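Local coordinates for agenet domain-containing protein (Arabidopsis thaliana, PDB 6IE4), which binds a methylated histone H3 peptide through its tandem Agenet domains, probably acting as a plant reader of this chromatin mark, at residues E99-Y104 with W108-V113; S123-F126 with E131-R134. All blocks are in the same frame, centred on the assembly; numbering follows the deposited sequence.

How the interactions relate
Both contacts are beta hairpins of the same antiparallel sheet, and they follow each other in series. From the N terminus, interaction 1 comes first: 99-104 runs out, turns through three residues and returns as 108-113. That strand continues to residue 117, and the chain then turns back into strand 121-126. Interaction 2 closes the next, four-residue turn by pairing 123-126 with 131-134. Neither contact encloses or crosses the other. They meet where strands 107-117 and 121-126 lie side by side; there Phe125 N probably donates to Asp112 O at 2.7 Å. Together they tie four successive strands of the larger curled sheet, beside the bound peptide.

Interaction 1 (E99-Y104 with W108-V113); sequences EVDAFY and WWEGDV
Val100 and Gly111 exchange two backbone hydrogen bonds, from Val100 N to Gly111 O and from Gly111 N to Val100 O, each 3.1 Å. Ala102 and Trp109 form a second such pair, with Ala102 N 2.7 Å from Trp109 O. Glu99 with Asp112, Asp101 with Glu110 and Phe103 with Trp108 are the non-hydrogen-bonded pairs of this antiparallel hairpin.

Aromatic packing closes the end near the turn. The Phe103 ring sends its edge toward the face of Trp108. Its CD1 lies 3.7 Å from Trp108 CE2, and the ring planes are 60° apart. Phe103 CB sits over the six-membered ring of the same indole. Arg141 makes a cation-pi contact with Trp108.

Trp109 lies on the other face of the sheet, with Ala102 and Val100. The indole edge meets the Tyr104 carbonyl, with Trp109 NE1 3.0 Å from Tyr104 O. The hydrogen bond of Trp109 NE1 goes to Tyr34 OH. Further along, Val100 CG1 touches Val113 CG2 at 3.7 Å.

Acidic groups gather on the face of Glu99, Asp101, Glu110 and Asp112. Glu99 is bent at chi2 (-87°), which brings OE1 to 2.8 Å from Glu110 OE2. The two carboxylate planes are nearly perpendicular, 87° apart. Glu99 OE2 lies next to Asp112 OD2. Asp101 OD1 lies beside Glu110 CA, 3.2 Å away. Asp101 has its own partners, a salt bridge to Arg141 and a hydrogen bond to His143.

Like charges thus crowd the Glu99 end, while Arg141 and His143 probably offset Asp101. Tyr104 and Trp109 both pack on a modified side chain of the bound peptide, consistent with an aromatic pocket for methylated lysine.

Interaction 2 (S123-F126 with E131-R134); sequences SVFF and EQIR
This contact is a beta hairpin in the SH3-like sheet of the Agenet fold, and one face of it borders the bound peptide. Strands 123-126 and 131-134 run antiparallel. Val124 with Ile133 and Phe126 with Glu131 are the hydrogen-bonded pairs, each with two backbone bonds. Phe126 N to Glu131 O is 2.8 Å and nearly straight, at 173°. Val124 N to Ile133 O has the same length but is more bent.

Phe126, Glu131 and Ile133 share the face toward the peptide. Phe126 CE1 meets Ile133 CD1 at 4.1 Å, and the two side chains cross at about a right angle. Phe126 CD1 lies the same distance from Glu131 CB. The ring of Phe126 also packs on a modified side chain of the peptide and on Trp109. Glu131 OE1 is hydrogen-bonded to Ser129 OG.

Ser123, Phe125 and Gln132 lie on the other face. The Gln132 amide reaches across the partner strand, beside Phe125. Its plane is 19° from that of the Phe125 ring, and Gln132 OE1 is 3.7 Å from Phe125 CB. The bend at chi2 (82°) turns the amide toward Ser123, diagonally across the strands. Gln132 NE2 is hydrogen-bonded to Thr114 OG1 and, close to its amide plane, donates to Ser123 OG at 2.6 Å.

Interaction 1 (E99-Y104 with W108-V113)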
loop_
_atom_site.group_PDB
_atom_site.type_symbol
_atom_site.label_atom_id
_atom_site.label_comp_id
_atom_site.label_asym_id
_atom_site.label_seq_id
_atom_site.Cartn_x
_atom_site.Cartn_y
_atom_site.Cartn_z
ATOM N N GLU A 99 -1.891 1.221 -14.572
ATOM C CA GLU A 99 -1.915 0.637 -13.246
ATOM C C GLU A 99 -1.682 1.706 -12.206
ATOM O O GLU A 99 -0.813 2.566 -12.358
ATOM C CB GLU A 99 -0.875 -0.461 -13.084
ATOM C CG GLU A 99 -1.396 -1.668 -13.723
ATOM C CD GLU A 99 -2.260 -2.498 -12.800
ATOM O OE1 GLU A 99 -2.040 -2.412 -11.568
ATOM O OE2 GLU A 99 -3.208 -3.162 -13.311
ATOM N N VAL A 100 -2.436 1.605 -11.119
ATOM C CA VAL A 100 -2.494 2.619 -10.087
ATOM C C VAL A 100 -2.654 1.897 -8.764
ATOM O O VAL A 100 -2.930 0.701 -8.710
ATOM C CB VAL A 100 -3.668 3.602 -10.274
ATOM C CG1 VAL A 100 -3.571 4.376 -11.590
ATOM C CG2 VAL A 100 -4.970 2.825 -10.207
ATOM N N ASP A 101 -2.465 2.643 -7.696
ATOM C CA ASP A 101 -2.780 2.212 -6.350
ATOM C C ASP A 101 -3.775 3.239 -5.865
ATOM O O ASP A 101 -3.553 4.439 -6.046
ATOM C CB ASP A 101 -1.568 2.181 -5.405
ATOM C CG ASP A 101 -0.639 1.015 -5.644
ATOM O OD1 ASP A 101 -1.037 -0.001 -6.261
ATOM O OD2 ASP A 101 0.503 1.117 -5.161
ATOM N N ALA A 102 -4.892 2.781 -5.336
ATOM C CA ALA A 102 -5.843 3.681 -4.717
ATOM C C ALA A 102 -5.685 3.591 -3.210
ATOM O O ALA A 102 -5.366 2.526 -2.680
ATOM C CB ALA A 102 -7.276 3.334 -5.138
ATOM N N PHE A 103 -5.926 4.716 -2.522
ATOM C CA PHE A 103 -5.899 4.749 -1.063
ATOM C C PHE A 103 -7.288 4.393 -0.552
ATOM O O PHE A 103 -8.221 5.194 -0.654
ATOM C CB PHE A 103 -5.481 6.116 -0.534
ATOM C CG PHE A 103 -4.982 6.091 0.898
ATOM C CD1 PHE A 103 -3.823 5.399 1.241
ATOM C CD2 PHE A 103 -5.704 6.705 1.910
ATOM C CE1 PHE A 103 -3.366 5.372 2.542
ATOM C CE2 PHE A 103 -5.257 6.678 3.210
ATOM C CZ PHE A 103 -4.086 6.006 3.528
ATOM N N TYR A 104 -7.409 3.215 0.044
ATOM C CA TYR A 104 -8.687 2.630 0.408
ATOM C C TYR A 104 -8.468 1.767 1.649
ATOM O O TYR A 104 -7.452 1.070 1.749
ATOM C CB TYR A 104 -9.237 1.810 -0.762
ATOM C CG TYR A 104 -10.631 1.260 -0.573
ATOM C CD1 TYR A 104 -11.737 1.995 -0.953
ATOM C CD2 TYR A 104 -10.837 0.007 -0.026
ATOM C CE1 TYR A 104 -13.012 1.500 -0.785
ATOM C CE2 TYR A 104 -12.119 -0.499 0.145
ATOM C CZ TYR A 104 -13.199 0.255 -0.241
ATOM O OH TYR A 104 -14.482 -0.219 -0.090
ATOM N N TRP A 108 -2.795 1.320 0.428
ATOM C CA TRP A 108 -2.686 1.352 -1.025
ATOM C C TRP A 108 -3.118 0.032 -1.642
ATOM O O TRP A 108 -2.606 -1.020 -1.271
ATOM C CB TRP A 108 -1.257 1.697 -1.426
ATOM C CG TRP A 108 -0.900 3.072 -1.010
ATOM C CD1 TRP A 108 -0.125 3.435 0.039
ATOM C CD2 TRP A 108 -1.353 4.287 -1.615
ATOM N NE1 TRP A 108 -0.035 4.810 0.122
ATOM C CE2 TRP A 108 -0.783 5.357 -0.887
ATOM C CE3 TRP A 108 -2.183 4.576 -2.701
ATOM C CZ2 TRP A 108 -0.998 6.693 -1.222
ATOM C CZ3 TRP A 108 -2.391 5.897 -3.032
ATOM C CH2 TRP A 108 -1.801 6.944 -2.291
ATOM N N TRP A 109 -4.091 0.069 -2.540
ATOM C CA TRP A 109 -4.535 -1.124 -3.250
ATOM C C TRP A 109 -4.339 -0.954 -4.747
ATOM O O TRP A 109 -4.620 0.112 -5.305
ATOM C CB TRP A 109 -6.011 -1.437 -2.920
ATOM C CG TRP A 109 -6.180 -1.738 -1.463
ATOM C CD1 TRP A 109 -6.176 -0.840 -0.431
ATOM C CD2 TRP A 109 -6.341 -3.026 -0.871
ATOM N NE1 TRP A 109 -6.318 -1.497 0.768
ATOM C CE2 TRP A 109 -6.434 -2.837 0.523
ATOM C CE3 TRP A 109 -6.427 -4.318 -1.384
ATOM C CZ2 TRP A 109 -6.606 -3.887 1.404
ATOM C CZ3 TRP A 109 -6.584 -5.362 -0.514
ATOM C CH2 TRP A 109 -6.678 -5.144 0.874
ATOM N N GLU A 110 -3.943 -2.027 -5.410
ATOM C CA GLU A 110 -3.551 -1.957 -6.802
ATOM C C GLU A 110 -4.731 -2.370 -7.669
ATOM O O GLU A 110 -5.447 -3.325 -7.350
ATOM C CB GLU A 110 -2.355 -2.866 -7.066
ATOM C CG GLU A 110 -2.082 -3.079 -8.536
ATOM C CD GLU A 110 -1.074 -4.175 -8.829
ATOM O OE1 GLU A 110 -0.592 -4.842 -7.891
ATOM O OE2 GLU A 110 -0.769 -4.365 -10.024
ATOM N N GLY A 111 -4.909 -1.652 -8.774
ATOM C CA GLY A 111 -6.040 -1.856 -9.659
ATOM C C GLY A 111 -5.777 -1.203 -10.995
ATOM O O GLY A 111 -4.824 -0.425 -11.148
ATOM N N ASP A 112 -6.588 -1.592 -11.984
ATOM C CA ASP A 112 -6.554 -0.979 -13.307
ATOM C C ASP A 112 -7.536 0.184 -13.361
ATOM O O ASP A 112 -8.553 0.172 -12.679
ATOM C CB ASP A 112 -6.899 -1.988 -14.412
ATOM C CG ASP A 112 -6.074 -3.287 -14.335
ATOM O OD1 ASP A 112 -6.418 -4.179 -13.522
ATOM O OD2 ASP A 112 -5.109 -3.441 -15.126
ATOM N N VAL A 113 -7.237 1.184 -14.196
ATOM C CA VAL A 113 -8.187 2.256 -14.484
ATOM C C VAL A 113 -9.043 1.829 -15.664
ATOM O O VAL A 113 -8.531 1.605 -16.766
ATOM C CB VAL A 113 -7.465 3.570 -14.816
ATOM C CG1 VAL A 113 -8.468 4.664 -15.140
ATOM C CG2 VAL A 113 -6.564 4.005 -13.686
#

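Interaction 2 (S123-F126 with E131-R134)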
loop_
_atom_site.group_PDB
_atom_site.type_symbol
_atom_site.label_atom_id
_atom_site.label_comp_id
_atom_site.label_asym_id
_atom_site.label_seq_id
_atom_site.Cartn_x
_atom_site.Cartn_y
_atom_site.Cartn_z
ATOM N N SER A 123 -12.431 5.523 -12.373
ATOM C CA SER A 123 -13.083 4.318 -11.898
ATOM C C SER A 123 -12.113 3.176 -12.121
ATOM O O SER A 123 -11.565 3.028 -13.217
ATOM C CB SER A 123 -14.428 4.062 -12.637
ATOM O OG SER A 123 -15.023 2.830 -12.263
ATOM N N VAL A 124 -11.950 2.338 -11.099
ATOM C CA VAL A 124 -10.759 1.515 -10.936
ATOM C C VAL A 124 -11.206 0.084 -10.669
ATOM O O VAL A 124 -12.010 -0.150 -9.763
ATOM C CB VAL A 124 -9.875 2.018 -9.775
ATOM C CG1 VAL A 124 -8.704 1.066 -9.547
ATOM C CG2 VAL A 124 -9.377 3.442 -10.015
ATOM N N PHE A 125 -10.713 -0.864 -11.467
ATOM C CA PHE A 125 -11.072 -2.276 -11.335
ATOM C C PHE A 125 -10.028 -3.044 -10.533
ATOM O O PHE A 125 -8.852 -3.053 -10.894
ATOM C CB PHE A 125 -11.263 -2.943 -12.696
ATOM C CG PHE A 125 -11.517 -4.416 -12.590
ATOM C CD1 PHE A 125 -12.696 -4.874 -12.014
ATOM C CD2 PHE A 125 -10.601 -5.342 -13.075
ATOM C CE1 PHE A 125 -12.952 -6.212 -11.891
ATOM C CE2 PHE A 125 -10.855 -6.694 -12.967
ATOM C CZ PHE A 125 -12.041 -7.123 -12.369
ATOM N N PHE A 126 -10.464 -3.689 -9.450
ATOM C CA PHE A 126 -9.621 -4.546 -8.621
ATOM C C PHE A 126 -9.893 -6.024 -8.903
ATOM O O PHE A 126 -11.010 -6.504 -8.693
ATOM C CB PHE A 126 -9.837 -4.226 -7.137
ATOM C CG PHE A 126 -9.601 -2.780 -6.796
ATOM C CD1 PHE A 126 -10.609 -1.838 -6.962
ATOM C CD2 PHE A 126 -8.366 -2.350 -6.366
ATOM C CE1 PHE A 126 -10.388 -0.509 -6.676
ATOM C CE2 PHE A 126 -8.133 -1.016 -6.084
ATOM C CZ PHE A 126 -9.134 -0.096 -6.234
ATOM N N GLU A 131 -13.806 -5.873 -7.511
ATOM C CA GLU A 131 -14.376 -4.593 -7.119
ATOM C C GLU A 131 -14.152 -3.509 -8.176
ATOM O O GLU A 131 -13.155 -3.498 -8.914
ATOM C CB GLU A 131 -13.764 -4.143 -5.796
ATOM C CG GLU A 131 -14.573 -4.476 -4.581
ATOM C CD GLU A 131 -13.802 -4.260 -3.287
ATOM O OE1 GLU A 131 -12.567 -4.430 -3.266
ATOM O OE2 GLU A 131 -14.425 -3.815 -2.308
ATOM N N GLN A 132 -15.055 -2.530 -8.170
ATOM C CA GLN A 132 -15.051 -1.468 -9.169
ATOM C C GLN A 132 -15.480 -0.227 -8.418
ATOM O O GLN A 132 -16.660 -0.104 -8.079
ATOM C CB GLN A 132 -16.011 -1.780 -10.314
ATOM C CG GLN A 132 -16.144 -0.703 -11.400
ATOM C CD GLN A 132 -15.029 -0.761 -12.424
ATOM O OE1 GLN A 132 -14.742 -1.826 -12.980
ATOM N NE2 GLN A 132 -14.378 0.377 -12.666
ATOM N N ILE A 133 -14.530 0.679 -8.174
ATOM C CA ILE A 133 -14.689 1.804 -7.258
ATOM C C ILE A 133 -14.163 3.075 -7.916
ATOM O O ILE A 133 -13.147 3.041 -8.620
ATOM C CB ILE A 133 -13.962 1.529 -5.927
ATOM C CG1 ILE A 133 -14.326 0.124 -5.419
ATOM C CG2 ILE A 133 -14.244 2.650 -4.894
ATOM C CD1 ILE A 133 -13.638 -0.279 -4.147
ATOM N N ARG A 134 -14.914 4.171 -7.757
ATOM C CA ARG A 134 -14.510 5.517 -8.173
ATOM C C ARG A 134 -13.565 6.188 -7.182
ATOM O O ARG A 134 -13.676 5.985 -5.969
ATOM C CB ARG A 134 -15.740 6.394 -8.378
ATOM C CG ARG A 134 -16.372 6.186 -9.734
ATOM C CD ARG A 134 -17.696 6.909 -9.861
ATOM N NE ARG A 134 -18.434 6.544 -11.067
ATOM C CZ ARG A 134 -19.406 7.291 -11.577
ATOM N NH1 ARG A 134 -20.052 6.897 -12.672
ATOM N NH2 ARG A 134 -19.754 8.420 -10.957
#